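Long-range contacts in carbohydrate kinase, FGGY (PDB 3IFR), which probably phosphorylates D-xylulose with ATP, as a xylulose kinase of the FGGY carbohydrate kinase family: residues A[45-50]-A[98-103]; A[306-311]-A[378-383]; A[383-388]-A[479-484]. One frame throughout, in Å; residues are numbered along the deposited sequence.

Interaction 1: residues A[45-50]-A[98-103]; sequences PGWAEE and VLRPSI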
ATOM      1  N   PRO A  45      -4.595  23.747  -1.320  1.00 31.05           N
ATOM      2  CA  PRO A  45      -3.320  23.079  -1.537  1.00 28.21           C
ATOM      3  C   PRO A  45      -3.154  21.960  -0.496  1.00 29.46           C
ATOM      4  O   PRO A  45      -3.484  22.161   0.677  1.00 27.18           O
ATOM      5  CB  PRO A  45      -2.296  24.198  -1.290  1.00 31.99           C
ATOM      6  CG  PRO A  45      -3.010  25.466  -1.487  1.00 28.16           C
ATOM      7  CD  PRO A  45      -4.472  25.220  -1.344  1.00 30.05           C
ATOM      8  N   GLY A  46      -2.695  20.785  -0.930  1.00 29.02           N
ATOM      9  CA  GLY A  46      -2.354  19.708  -0.016  1.00 25.53           C
ATOM     10  C   GLY A  46      -3.573  18.954   0.492  1.00 30.04           C
ATOM     11  O   GLY A  46      -3.426  17.957   1.221  1.00 27.38           O
ATOM     12  N   TRP A  47      -4.771  19.439   0.142  1.00 27.14           N
ATOM     13  CA  TRP A  47      -6.011  18.702   0.401  1.00 25.40           C
ATOM     14  C   TRP A  47      -6.204  17.515  -0.562  1.00 25.39           C
ATOM     15  O   TRP A  47      -5.902  17.631  -1.746  1.00 26.30           O
ATOM     16  CB  TRP A  47      -7.197  19.645   0.277  1.00 24.94           C
ATOM     17  CG  TRP A  47      -7.345  20.492   1.465  1.00 24.03           C
ATOM     18  CD1 TRP A  47      -6.335  21.030   2.227  1.00 24.46           C
ATOM     19  CD2 TRP A  47      -8.563  20.931   2.044  1.00 25.19           C
ATOM     20  NE1 TRP A  47      -6.857  21.745   3.264  1.00 23.06           N
ATOM     21  CE2 TRP A  47      -8.225  21.722   3.170  1.00 24.54           C
ATOM     22  CE3 TRP A  47      -9.907  20.713   1.749  1.00 22.97           C
ATOM     23  CZ2 TRP A  47      -9.183  22.300   3.973  1.00 20.29           C
ATOM     24  CZ3 TRP A  47     -10.852  21.304   2.553  1.00 23.66           C
ATOM     25  CH2 TRP A  47     -10.482  22.075   3.658  1.00 22.61           C
ATOM     26  N   ALA A  48      -6.675  16.373  -0.060  1.00 22.88           N
ATOM     27  CA  ALA A  48      -7.007  15.225  -0.936  1.00 23.68           C
ATOM     28  C   ALA A  48      -8.340  14.651  -0.515  1.00 23.50           C
ATOM     29  O   ALA A  48      -8.454  14.046   0.572  1.00 23.52           O
ATOM     30  CB  ALA A  48      -5.942  14.153  -0.875  1.00 20.46           C
ATOM     31  N   GLU A  49      -9.355  14.844  -1.342  1.00 21.35           N
ATOM     32  CA  GLU A  49     -10.702  14.450  -0.941  1.00 22.78           C
ATOM     33  C   GLU A  49     -11.374  13.621  -2.003  1.00 23.91           C
ATOM     34  O   GLU A  49     -11.080  13.799  -3.190  1.00 22.86           O
ATOM     35  CB  GLU A  49     -11.556  15.690  -0.636  1.00 23.32           C
ATOM     36  CG  GLU A  49     -10.995  16.525   0.509  1.00 24.19           C
ATOM     37  CD  GLU A  49     -11.972  17.510   1.116  1.00 24.61           C
ATOM     38  OE1 GLU A  49     -12.865  18.037   0.415  1.00 24.58           O
ATOM     39  OE2 GLU A  49     -11.818  17.782   2.321  1.00 24.87           O
ATOM     40  N   GLU A  50     -12.275  12.721  -1.584  1.00 21.11           N
ATOM     41  CA  GLU A  50     -13.163  12.065  -2.542  1.00 19.09           C
ATOM     42  C   GLU A  50     -14.628  12.032  -2.106  1.00 21.56           C
ATOM     43  O   GLU A  50     -14.982  12.294  -0.964  1.00 19.25           O
ATOM     44  CB  GLU A  50     -12.650  10.697  -2.996  1.00 19.36           C
ATOM     45  CG  GLU A  50     -11.137  10.685  -3.277  1.00 22.69           C
ATOM     46  CD  GLU A  50     -10.646   9.522  -4.160  1.00 23.24           C
ATOM     47  OE1 GLU A  50     -11.226   8.414  -4.096  1.00 23.83           O
ATOM     48  OE2 GLU A  50      -9.660   9.724  -4.910  1.00 24.12           O
ATOM     49  N   VAL A  98     -23.508  10.858   4.556  1.00 20.67           N
ATOM     50  CA  VAL A  98     -22.170  11.444   4.497  1.00 22.37           C
ATOM     51  C   VAL A  98     -22.111  12.931   4.960  1.00 22.34           C
ATOM     52  O   VAL A  98     -22.788  13.789   4.432  1.00 19.58           O
ATOM     53  CB  VAL A  98     -21.591  11.269   3.061  1.00 23.53           C
ATOM     54  CG1 VAL A  98     -20.208  11.943   2.902  1.00 23.00           C
ATOM     55  CG2 VAL A  98     -21.514   9.828   2.740  1.00 19.64           C
ATOM     56  N   LEU A  99     -21.282  13.233   5.947  1.00 22.31           N
ATOM     57  CA  LEU A  99     -21.194  14.612   6.438  1.00 18.64           C
ATOM     58  C   LEU A  99     -20.389  15.541   5.519  1.00 20.89           C
ATOM     59  O   LEU A  99     -20.794  16.656   5.253  1.00 22.30           O
ATOM     60  CB  LEU A  99     -20.667  14.621   7.871  1.00 18.22           C
ATOM     61  CG  LEU A  99     -21.698  14.041   8.858  1.00 20.01           C
ATOM     62  CD1 LEU A  99     -21.087  13.482  10.127  1.00 20.48           C
ATOM     63  CD2 LEU A  99     -22.787  15.026   9.196  1.00 17.13           C
ATOM     64  N   ARG A 100     -19.268  15.085   4.993  1.00 20.89           N
ATOM     65  CA  ARG A 100     -18.427  15.958   4.184  1.00 19.59           C
ATOM     66  C   ARG A 100     -17.632  15.023   3.312  1.00 21.34           C
ATOM     67  O   ARG A 100     -17.667  13.822   3.508  1.00 20.27           O
ATOM     68  CB  ARG A 100     -17.447  16.723   5.072  1.00 19.64           C
ATOM     69  CG  ARG A 100     -16.380  15.789   5.660  1.00 20.23           C
ATOM     70  CD  ARG A 100     -15.313  16.474   6.539  1.00 19.72           C
ATOM     71  NE  ARG A 100     -14.833  17.754   6.033  1.00 20.62           N
ATOM     72  CZ  ARG A 100     -14.115  17.939   4.924  1.00 22.15           C
ATOM     73  NH1 ARG A 100     -13.708  19.165   4.607  1.00 22.71           N
ATOM     74  NH2 ARG A 100     -13.789  16.923   4.129  1.00 22.61           N
ATOM     75  N   PRO A 101     -16.911  15.567   2.339  1.00 22.11           N
ATOM     76  CA  PRO A 101     -16.155  14.679   1.453  1.00 20.01           C
ATOM     77  C   PRO A 101     -15.137  13.868   2.252  1.00 23.17           C
ATOM     78  O   PRO A 101     -14.683  14.321   3.313  1.00 21.63           O
ATOM     79  CB  PRO A 101     -15.462  15.649   0.497  1.00 19.71           C
ATOM     80  CG  PRO A 101     -16.366  16.897   0.521  1.00 21.77           C
ATOM     81  CD  PRO A 101     -16.884  16.980   1.914  1.00 20.46           C
ATOM     82  N   SER A 102     -14.832  12.663   1.769  1.00 20.59           N
ATOM     83  CA  SER A 102     -13.822  11.816   2.371  1.00 21.35           C
ATOM     84  C   SER A 102     -12.453  12.469   2.276  1.00 20.56           C
ATOM     85  O   SER A 102     -12.066  12.964   1.211  1.00 20.81           O
ATOM     86  CB  SER A 102     -13.777  10.466   1.662  1.00 20.06           C
ATOM     87  OG  SER A 102     -12.577   9.767   1.941  1.00 18.82           O
ATOM     88  N   ILE A 103     -11.719  12.426   3.380  1.00 20.19           N
ATOM     89  CA  ILE A 103     -10.323  12.874   3.405  1.00 21.79           C
ATOM     90  C   ILE A 103      -9.428  11.646   3.192  1.00 21.21           C
ATOM     91  O   ILE A 103      -9.438  10.712   4.004  1.00 18.90           O
ATOM     92  CB  ILE A 103      -9.961  13.619   4.737  1.00 20.41           C
ATOM     93  CG1 ILE A 103     -10.989  14.733   5.035  1.00 21.44           C
ATOM     94  CG2 ILE A 103      -8.576  14.198   4.655  1.00 20.28           C
ATOM     95  CD1 ILE A 103     -10.914  15.355   6.472  1.00 20.56           C
TER
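Glu49 and Arg100 meet through a single carboxylate oxygen. Arg100 NH2 gives a hydrogen bond of 2.8 Å to Glu49 OE2 (155° at the hydrogen), and NH1 adds a weak one to the same oxygen. The oxygen lies near the guanidinium plane, but the donor comes from above the carboxylate plane, 56° out of it, so the two flat groups are turned steeply against each other instead of pairing side by side. Arg100 CG sits between its backbone N and carbonyl carbon (chi1 70°), and a bend at chi3 folds the guanidinium back, where NH2 also bonds Pro101 O. Arg109 forms a second salt bridge to Glu49 OE2, and Glu150 pairs with Arg100 NE. Behind these charges the backbones form a two-stranded antiparallel ribbon in the N-terminal FGGY domain. Glu50 and Ser102 are its hydrogen-bonded pair: Glu50 N reaches Ser102 O and Ser102 N reaches Glu50 O, both at 2.8 Å. Glu49 faces Ile103 in the non-hydrogen-bonded pair and shares a sheet face with it. Pro101 CB lies 3.5 Å from Glu49 OE1, the other carboxylate oxygen. A leucine in place of Arg100 would probably cost Glu49 one of its two arginine partners, leaving it to Arg109, and take the mate of Glu150 away. On the face of Glu50 and Ser102, Glu50 OE1 accepts from Trp55 NE1 and Ser102 OG bonds Gln104 OE1.

Interaction 2: residues A[306-311]-A[378-383]; sequences SALNWL and ALLEAV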
ATOM      1  N   SER A 306       9.246   7.623  -9.447  1.00 34.58           N
ATOM      2  CA  SER A 306       9.171   9.081  -9.564  1.00 33.19           C
ATOM      3  C   SER A 306      10.579   9.695  -9.704  1.00 33.20           C
ATOM      4  O   SER A 306      10.813  10.593 -10.517  1.00 31.09           O
ATOM      5  CB  SER A 306       8.478   9.661  -8.332  1.00 28.98           C
ATOM      6  OG  SER A 306       9.371   9.628  -7.234  1.00 31.86           O
ATOM      7  N   ALA A 307      11.528   9.196  -8.926  1.00 30.75           N
ATOM      8  CA  ALA A 307      12.884   9.733  -8.987  1.00 30.92           C
ATOM      9  C   ALA A 307      13.578   9.406 -10.310  1.00 30.23           C
ATOM     10  O   ALA A 307      14.429  10.159 -10.784  1.00 29.75           O
ATOM     11  CB  ALA A 307      13.697   9.245  -7.810  1.00 32.86           C
ATOM     12  N   LEU A 308      13.212   8.278 -10.904  1.00 31.40           N
ATOM     13  CA  LEU A 308      13.749   7.898 -12.202  1.00 31.37           C
ATOM     14  C   LEU A 308      13.118   8.740 -13.313  1.00 31.35           C
ATOM     15  O   LEU A 308      13.785   9.102 -14.277  1.00 31.84           O
ATOM     16  CB  LEU A 308      13.524   6.407 -12.479  1.00 28.10           C
ATOM     17  CG  LEU A 308      14.573   5.439 -11.932  1.00 30.74           C
ATOM     18  CD1 LEU A 308      14.412   5.260 -10.425  1.00 29.21           C
ATOM     19  CD2 LEU A 308      14.466   4.112 -12.646  1.00 29.50           C
ATOM     20  N   ASN A 309      11.831   9.026 -13.188  1.00 27.65           N
ATOM     21  CA  ASN A 309      11.161   9.821 -14.186  1.00 32.52           C
ATOM     22  C   ASN A 309      11.784  11.231 -14.223  1.00 33.68           C
ATOM     23  O   ASN A 309      12.106  11.760 -15.283  1.00 29.30           O
ATOM     24  CB  ASN A 309       9.658   9.875 -13.903  1.00 29.26           C
ATOM     25  CG  ASN A 309       8.965   8.550 -14.174  1.00 36.81           C
ATOM     26  OD1 ASN A 309       9.254   7.875 -15.168  1.00 39.84           O
ATOM     27  ND2 ASN A 309       8.057   8.156 -13.283  1.00 41.74           N
ATOM     28  N   TRP A 310      11.939  11.825 -13.041  1.00 31.24           N
ATOM     29  CA  TRP A 310      12.681  13.061 -12.889  1.00 28.94           C
ATOM     30  C   TRP A 310      13.994  12.948 -13.663  1.00 29.97           C
ATOM     31  O   TRP A 310      14.236  13.678 -14.614  1.00 32.17           O
ATOM     32  CB  TRP A 310      12.938  13.319 -11.402  1.00 28.17           C
ATOM     33  CG  TRP A 310      13.751  14.520 -11.116  1.00 26.38           C
ATOM     34  CD1 TRP A 310      13.368  15.798 -11.276  1.00 28.04           C
ATOM     35  CD2 TRP A 310      15.078  14.556 -10.587  1.00 25.62           C
ATOM     36  NE1 TRP A 310      14.373  16.648 -10.889  1.00 30.86           N
ATOM     37  CE2 TRP A 310      15.441  15.911 -10.467  1.00 26.96           C
ATOM     38  CE3 TRP A 310      15.995  13.576 -10.190  1.00 28.45           C
ATOM     39  CZ2 TRP A 310      16.690  16.322  -9.981  1.00 26.39           C
ATOM     40  CZ3 TRP A 310      17.241  13.989  -9.706  1.00 29.11           C
ATOM     41  CH2 TRP A 310      17.572  15.354  -9.603  1.00 23.81           C
ATOM     42  N   LEU A 311      14.841  12.010 -13.279  1.00 29.79           N
ATOM     43  CA  LEU A 311      16.189  11.996 -13.824  1.00 28.34           C
ATOM     44  C   LEU A 311      16.221  11.646 -15.304  1.00 30.03           C
ATOM     45  O   LEU A 311      17.087  12.143 -16.029  1.00 31.41           O
ATOM     46  CB  LEU A 311      17.112  11.080 -13.025  1.00 26.54           C
ATOM     47  CG  LEU A 311      18.573  11.104 -13.511  1.00 28.57           C
ATOM     48  CD1 LEU A 311      19.252  12.470 -13.262  1.00 24.52           C
ATOM     49  CD2 LEU A 311      19.355   9.948 -12.922  1.00 23.91           C
ATOM     50  N   ALA A 378      23.884   5.188 -10.850  1.00 26.28           N
ATOM     51  CA  ALA A 378      24.025   5.569  -9.466  1.00 24.28           C
ATOM     52  C   ALA A 378      22.640   5.691  -8.865  1.00 23.66           C
ATOM     53  O   ALA A 378      22.425   5.277  -7.738  1.00 23.47           O
ATOM     54  CB  ALA A 378      24.764   6.883  -9.350  1.00 25.38           C
ATOM     55  N   LEU A 379      21.698   6.252  -9.614  1.00 24.55           N
ATOM     56  CA  LEU A 379      20.335   6.384  -9.088  1.00 24.90           C
ATOM     57  C   LEU A 379      19.711   5.010  -8.951  1.00 24.28           C
ATOM     58  O   LEU A 379      19.054   4.728  -7.941  1.00 22.08           O
ATOM     59  CB  LEU A 379      19.426   7.271  -9.951  1.00 23.14           C
ATOM     60  CG  LEU A 379      18.010   7.297  -9.335  1.00 26.23           C
ATOM     61  CD1 LEU A 379      18.081   7.673  -7.859  1.00 28.26           C
ATOM     62  CD2 LEU A 379      16.967   8.181 -10.067  1.00 26.91           C
ATOM     63  N   LEU A 380      19.902   4.167  -9.973  1.00 21.69           N
ATOM     64  CA  LEU A 380      19.366   2.818  -9.931  1.00 23.12           C
ATOM     65  C   LEU A 380      19.873   2.089  -8.681  1.00 22.42           C
ATOM     66  O   LEU A 380      19.105   1.448  -7.959  1.00 19.84           O
ATOM     67  CB  LEU A 380      19.754   2.028 -11.169  1.00 19.59           C
ATOM     68  CG  LEU A 380      19.041   2.419 -12.457  1.00 22.66           C
ATOM     69  CD1 LEU A 380      19.172   1.339 -13.531  1.00 22.43           C
ATOM     70  CD2 LEU A 380      17.611   2.723 -12.164  1.00 22.56           C
ATOM     71  N   GLU A 381      21.168   2.229  -8.427  1.00 21.84           N
ATOM     72  CA  GLU A 381      21.820   1.526  -7.357  1.00 19.48           C
ATOM     73  C   GLU A 381      21.383   2.098  -6.026  1.00 24.89           C
ATOM     74  O   GLU A 381      21.128   1.345  -5.066  1.00 25.60           O
ATOM     75  CB  GLU A 381      23.320   1.636  -7.524  1.00 21.23           C
ATOM     76  CG  GLU A 381      23.832   0.844  -8.721  1.00 21.38           C
ATOM     77  CD  GLU A 381      25.315   0.956  -8.910  1.00 23.52           C
ATOM     78  OE1 GLU A 381      25.898   1.916  -8.335  1.00 21.87           O
ATOM     79  OE2 GLU A 381      25.905   0.074  -9.604  1.00 23.59           O
ATOM     80  N   ALA A 382      21.288   3.428  -5.952  1.00 24.47           N
ATOM     81  CA  ALA A 382      20.802   4.063  -4.728  1.00 24.00           C
ATOM     82  C   ALA A 382      19.388   3.553  -4.348  1.00 23.57           C
ATOM     83  O   ALA A 382      19.122   3.227  -3.189  1.00 22.87           O
ATOM     84  CB  ALA A 382      20.860   5.610  -4.819  1.00 20.68           C
ATOM     85  N   VAL A 383      18.482   3.469  -5.307  1.00 21.82           N
ATOM     86  CA  VAL A 383      17.145   3.008  -4.960  1.00 23.03           C
ATOM     87  C   VAL A 383      17.228   1.606  -4.407  1.00 22.93           C
ATOM     88  O   VAL A 383      16.613   1.316  -3.381  1.00 25.40           O
ATOM     89  CB  VAL A 383      16.151   3.106  -6.141  1.00 23.58           C
ATOM     90  CG1 VAL A 383      14.918   2.222  -5.928  1.00 23.16           C
ATOM     91  CG2 VAL A 383      15.755   4.527  -6.318  1.00 21.89           C
TER
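Two nearly antiparallel helices of the C-terminal FGGY domain, whose actin-like ATPase fold sets helices against a central sheet, pack here through aliphatic side chains. The axes of 306-311 and 378-383 run 10.6 Å apart at 171°. Leu379 makes the largest share of the contact: with CG opposite the backbone N (chi1 178°), it reaches straight across and lays CD2 among Ala307, Leu308 and Leu311. Leu379 CD2 is 3.3 Å from Ala307 O, an oxygen already taken by the helical bond from Leu311 N, and 4.1 Å from Ala307 CB. Leu308 CD1 flanks it at 3.9 Å from Leu379 CD2. Leu311 slides past Leu379 in the opposite sense, its CD2 4.0 Å from Leu379 CB. The other branch of Leu308 meets Leu380 at about a right angle, the methyls CD2 and CD2 of the two residues pressed to 3.5 Å, closer than ordinary van der Waals contact. Val383 CG2 lies farther along, 4.4 Å from Leu308 CD1. Trp416 of helix 414-424 covers Leu308 and Val383, Ile419 of that helix touches Leu380, and helix 322-332 adds His324 against Leu308 and Asp328 against Leu380.

Interaction 3: residues A[383-388]-A[479-484]; sequences VALAFR and DRLYRD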
ATOM      1  N   VAL A 383      18.482   3.469  -5.307  1.00 21.82           N
ATOM      2  CA  VAL A 383      17.145   3.008  -4.960  1.00 23.03           C
ATOM      3  C   VAL A 383      17.228   1.606  -4.407  1.00 22.93           C
ATOM      4  O   VAL A 383      16.613   1.316  -3.381  1.00 25.40           O
ATOM      5  CB  VAL A 383      16.151   3.106  -6.141  1.00 23.58           C
ATOM      6  CG1 VAL A 383      14.918   2.222  -5.928  1.00 23.16           C
ATOM      7  CG2 VAL A 383      15.755   4.527  -6.318  1.00 21.89           C
ATOM      8  N   ALA A 384      18.002   0.748  -5.070  1.00 23.18           N
ATOM      9  CA  ALA A 384      18.241  -0.631  -4.592  1.00 24.14           C
ATOM     10  C   ALA A 384      18.732  -0.616  -3.168  1.00 24.04           C
ATOM     11  O   ALA A 384      18.244  -1.351  -2.313  1.00 22.54           O
ATOM     12  CB  ALA A 384      19.275  -1.322  -5.447  1.00 22.73           C
ATOM     13  N   LEU A 385      19.725   0.224  -2.934  1.00 22.68           N
ATOM     14  CA  LEU A 385      20.344   0.351  -1.633  1.00 23.95           C
ATOM     15  C   LEU A 385      19.381   0.736  -0.528  1.00 22.99           C
ATOM     16  O   LEU A 385      19.507   0.259   0.612  1.00 24.33           O
ATOM     17  CB  LEU A 385      21.425   1.408  -1.708  1.00 24.77           C
ATOM     18  CG  LEU A 385      22.876   0.968  -1.658  1.00 23.25           C
ATOM     19  CD1 LEU A 385      23.054  -0.527  -1.869  1.00 21.75           C
ATOM     20  CD2 LEU A 385      23.596   1.816  -2.691  1.00 23.61           C
ATOM     21  N   ALA A 386      18.441   1.611  -0.850  1.00 20.43           N
ATOM     22  CA  ALA A 386      17.417   2.001   0.119  1.00 24.17           C
ATOM     23  C   ALA A 386      16.511   0.817   0.397  1.00 25.90           C
ATOM     24  O   ALA A 386      16.036   0.646   1.522  1.00 25.05           O
ATOM     25  CB  ALA A 386      16.589   3.173  -0.366  1.00 20.64           C
ATOM     26  N   PHE A 387      16.243   0.026  -0.636  1.00 21.33           N
ATOM     27  CA  PHE A 387      15.475  -1.191  -0.445  1.00 25.46           C
ATOM     28  C   PHE A 387      16.234  -2.146   0.478  1.00 20.00           C
ATOM     29  O   PHE A 387      15.665  -2.743   1.371  1.00 19.34           O
ATOM     30  CB  PHE A 387      15.150  -1.857  -1.794  1.00 22.82           C
ATOM     31  CG  PHE A 387      13.816  -1.469  -2.340  1.00 26.01           C
ATOM     32  CD1 PHE A 387      12.674  -1.721  -1.620  1.00 21.96           C
ATOM     33  CD2 PHE A 387      13.701  -0.828  -3.577  1.00 27.78           C
ATOM     34  CE1 PHE A 387      11.436  -1.373  -2.108  1.00 25.62           C
ATOM     35  CE2 PHE A 387      12.455  -0.482  -4.073  1.00 27.05           C
ATOM     36  CZ  PHE A 387      11.321  -0.763  -3.329  1.00 27.29           C
ATOM     37  N   ARG A 388      17.529  -2.280   0.254  1.00 21.32           N
ATOM     38  CA  ARG A 388      18.355  -3.116   1.120  1.00 23.52           C
ATOM     39  C   ARG A 388      18.246  -2.707   2.598  1.00 25.20           C
ATOM     40  O   ARG A 388      18.109  -3.583   3.486  1.00 22.39           O
ATOM     41  CB  ARG A 388      19.806  -3.075   0.679  1.00 23.23           C
ATOM     42  CG  ARG A 388      20.775  -3.788   1.643  1.00 24.23           C
ATOM     43  CD  ARG A 388      22.043  -4.236   0.942  1.00 23.27           C
ATOM     44  NE  ARG A 388      23.145  -4.538   1.867  1.00 27.79           N
ATOM     45  CZ  ARG A 388      24.363  -4.955   1.491  1.00 27.24           C
ATOM     46  NH1 ARG A 388      24.653  -5.112   0.211  1.00 23.55           N
ATOM     47  NH2 ARG A 388      25.303  -5.189   2.398  1.00 27.78           N
ATOM     48  N   ASP A 479      28.300  -4.223  -1.160  1.00 23.81           N
ATOM     49  CA  ASP A 479      28.491  -4.090   0.267  1.00 27.07           C
ATOM     50  C   ASP A 479      29.191  -2.778   0.632  1.00 30.57           C
ATOM     51  O   ASP A 479      28.738  -2.062   1.557  1.00 29.74           O
ATOM     52  CB  ASP A 479      29.288  -5.262   0.828  1.00 30.04           C
ATOM     53  CG  ASP A 479      28.407  -6.458   1.173  1.00 33.53           C
ATOM     54  OD1 ASP A 479      27.197  -6.264   1.410  1.00 39.67           O
ATOM     55  OD2 ASP A 479      28.921  -7.590   1.215  1.00 32.89           O
ATOM     56  N   ARG A 480      30.295  -2.488  -0.061  1.00 27.03           N
ATOM     57  CA  ARG A 480      31.027  -1.245   0.131  1.00 30.18           C
ATOM     58  C   ARG A 480      30.178  -0.058  -0.299  1.00 30.52           C
ATOM     59  O   ARG A 480      30.197   0.991   0.351  1.00 30.82           O
ATOM     60  CB  ARG A 480      32.326  -1.228  -0.662  1.00 33.54           C
ATOM     61  CG  ARG A 480      33.451  -2.095  -0.073  1.00 44.40           C
ATOM     62  CD  ARG A 480      34.798  -1.968  -0.854  1.00 49.12           C
ATOM     63  NE  ARG A 480      35.078  -3.125  -1.719  1.00 50.08           N
ATOM     64  CZ  ARG A 480      35.156  -3.063  -3.049  1.00 50.66           C
ATOM     65  NH1 ARG A 480      35.395  -4.165  -3.759  1.00 44.49           N
ATOM     66  NH2 ARG A 480      34.987  -1.898  -3.675  1.00 47.89           N
ATOM     67  N   LEU A 481      29.423  -0.202  -1.388  1.00 29.65           N
ATOM     68  CA  LEU A 481      28.533   0.913  -1.791  1.00 27.54           C
ATOM     69  C   LEU A 481      27.547   1.160  -0.685  1.00 27.02           C
ATOM     70  O   LEU A 481      27.349   2.314  -0.279  1.00 27.22           O
ATOM     71  CB  LEU A 481      27.799   0.680  -3.103  1.00 24.02           C
ATOM     72  CG  LEU A 481      27.178   1.948  -3.693  1.00 23.03           C
ATOM     73  CD1 LEU A 481      28.228   2.996  -3.873  1.00 21.94           C
ATOM     74  CD2 LEU A 481      26.498   1.641  -5.026  1.00 24.79           C
ATOM     75  N   TYR A 482      26.978   0.071  -0.164  1.00 26.57           N
ATOM     76  CA  TYR A 482      26.025   0.153   0.951  1.00 26.67           C
ATOM     77  C   TYR A 482      26.638   0.877   2.139  1.00 27.67           C
ATOM     78  O   TYR A 482      26.016   1.763   2.740  1.00 27.83           O
ATOM     79  CB  TYR A 482      25.566  -1.223   1.392  1.00 22.64           C
ATOM     80  CG  TYR A 482      24.501  -1.129   2.427  1.00 24.46           C
ATOM     81  CD1 TYR A 482      23.209  -0.777   2.065  1.00 25.56           C
ATOM     82  CD2 TYR A 482      24.771  -1.349   3.773  1.00 23.77           C
ATOM     83  CE1 TYR A 482      22.197  -0.662   3.009  1.00 24.89           C
ATOM     84  CE2 TYR A 482      23.765  -1.247   4.733  1.00 23.52           C
ATOM     85  CZ  TYR A 482      22.473  -0.908   4.345  1.00 26.14           C
ATOM     86  OH  TYR A 482      21.430  -0.787   5.264  1.00 24.85           O
ATOM     87  N   ARG A 483      27.873   0.518   2.455  1.00 28.01           N
ATOM     88  CA  ARG A 483      28.589   1.166   3.541  1.00 30.88           C
ATOM     89  C   ARG A 483      28.750   2.658   3.185  1.00 31.88           C
ATOM     90  O   ARG A 483      28.473   3.539   4.017  1.00 29.02           O
ATOM     91  CB  ARG A 483      29.913   0.438   3.794  1.00 34.25           C
ATOM     92  CG  ARG A 483      31.087   1.278   4.284  1.00 43.91           C
ATOM     93  CD  ARG A 483      32.437   0.487   4.205  1.00 48.15           C
ATOM     94  NE  ARG A 483      33.606   1.371   4.061  1.00 54.10           N
ATOM     95  CZ  ARG A 483      34.057   1.869   2.899  1.00 56.39           C
ATOM     96  NH1 ARG A 483      33.450   1.574   1.745  1.00 49.35           N
ATOM     97  NH2 ARG A 483      35.131   2.668   2.878  1.00 54.35           N
ATOM     98  N   ASP A 484      29.120   2.957   1.939  1.00 28.78           N
ATOM     99  CA  ASP A 484      29.211   4.367   1.530  1.00 29.67           C
ATOM    100  C   ASP A 484      27.899   5.155   1.640  1.00 28.62           C
ATOM    101  O   ASP A 484      27.877   6.244   2.151  1.00 28.62           O
ATOM    102  CB  ASP A 484      29.745   4.491   0.116  1.00 27.67           C
ATOM    103  CG  ASP A 484      31.215   4.226   0.050  1.00 33.95           C
ATOM    104  OD1 ASP A 484      31.780   3.782   1.083  1.00 34.41           O
ATOM    105  OD2 ASP A 484      31.802   4.469  -1.024  1.00 37.53           O
TER
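Helices 383-388 and 479-484 cross almost perpendicularly, at -83°, with their axes 10.4 Å apart and the CA atoms of Leu385 and Tyr482 nearest each other at 6.2 Å. Arg388 carries the polar half of the contact. Its chain is extended from CG to NE, with CG opposite the backbone N (chi1 173°), and this carries the guanidinium out over the second helix. There it lies flat on one face of the Tyr482 ring, the planes only 11° apart and the centres separated by 4.5 Å. The stack is offset: NE sits above the rim near CG of the tyrosine, and the guanidinium centre lies over Tyr482 CB, making an off-centre cation-pi contact. Nearer the arginine backbone, the CD methylene adds a CH-pi contact to the same ring, and Arg388 CG approaches Tyr482 CE1 to 3.7 Å. At the guanidinium edge, Asp479 OD1 forms a salt bridge with NH2, modelled so short that its exact length is doubtful, and takes a weak bond from NH1; carboxylate and guanidinium planes are nearly perpendicular. Ring and carboxylate thus meet the cation from a face and an edge, which probably limits its rotation, and NH1 also bonds Val423 O weakly. Leu385 supplies the apolar half: its CD1 rests 3.9 Å from Tyr482 CD1, while CD2 meets Leu481 CG at 3.7 Å. Leu385 O lies at the edge of the tyrosine ring. Leu385 also touches Val423 of helix 414-424, whose Met420 packs on Ala384 and Phe387; farther along 372-397, His389 and Ala392 extend the seat for Tyr482.

How the interactions relate
From the N terminus, interaction 1 comes first, closing a loop of 47 residues that includes helix 52-70 and strand 77-84 within the N-terminal domain. Interaction 2 opens well after it has closed, spanning 66 residues to bring helix 305-315 against helix 372-397. Interaction 3 starts at Val383, the residue where interaction 2 ends, and spans 90 residues to helix 475-496. The three are thus in series, neither nested nor crossing. Interactions 2 and 3 share helix 372-397 and touch where Glu381 packs on Leu481, so that helix 372-397 links helices 305-315 and 475-496. Interaction 1 stands apart, its centre about 32 Å from that of interaction 2 and about 38 Å from that of interaction 3.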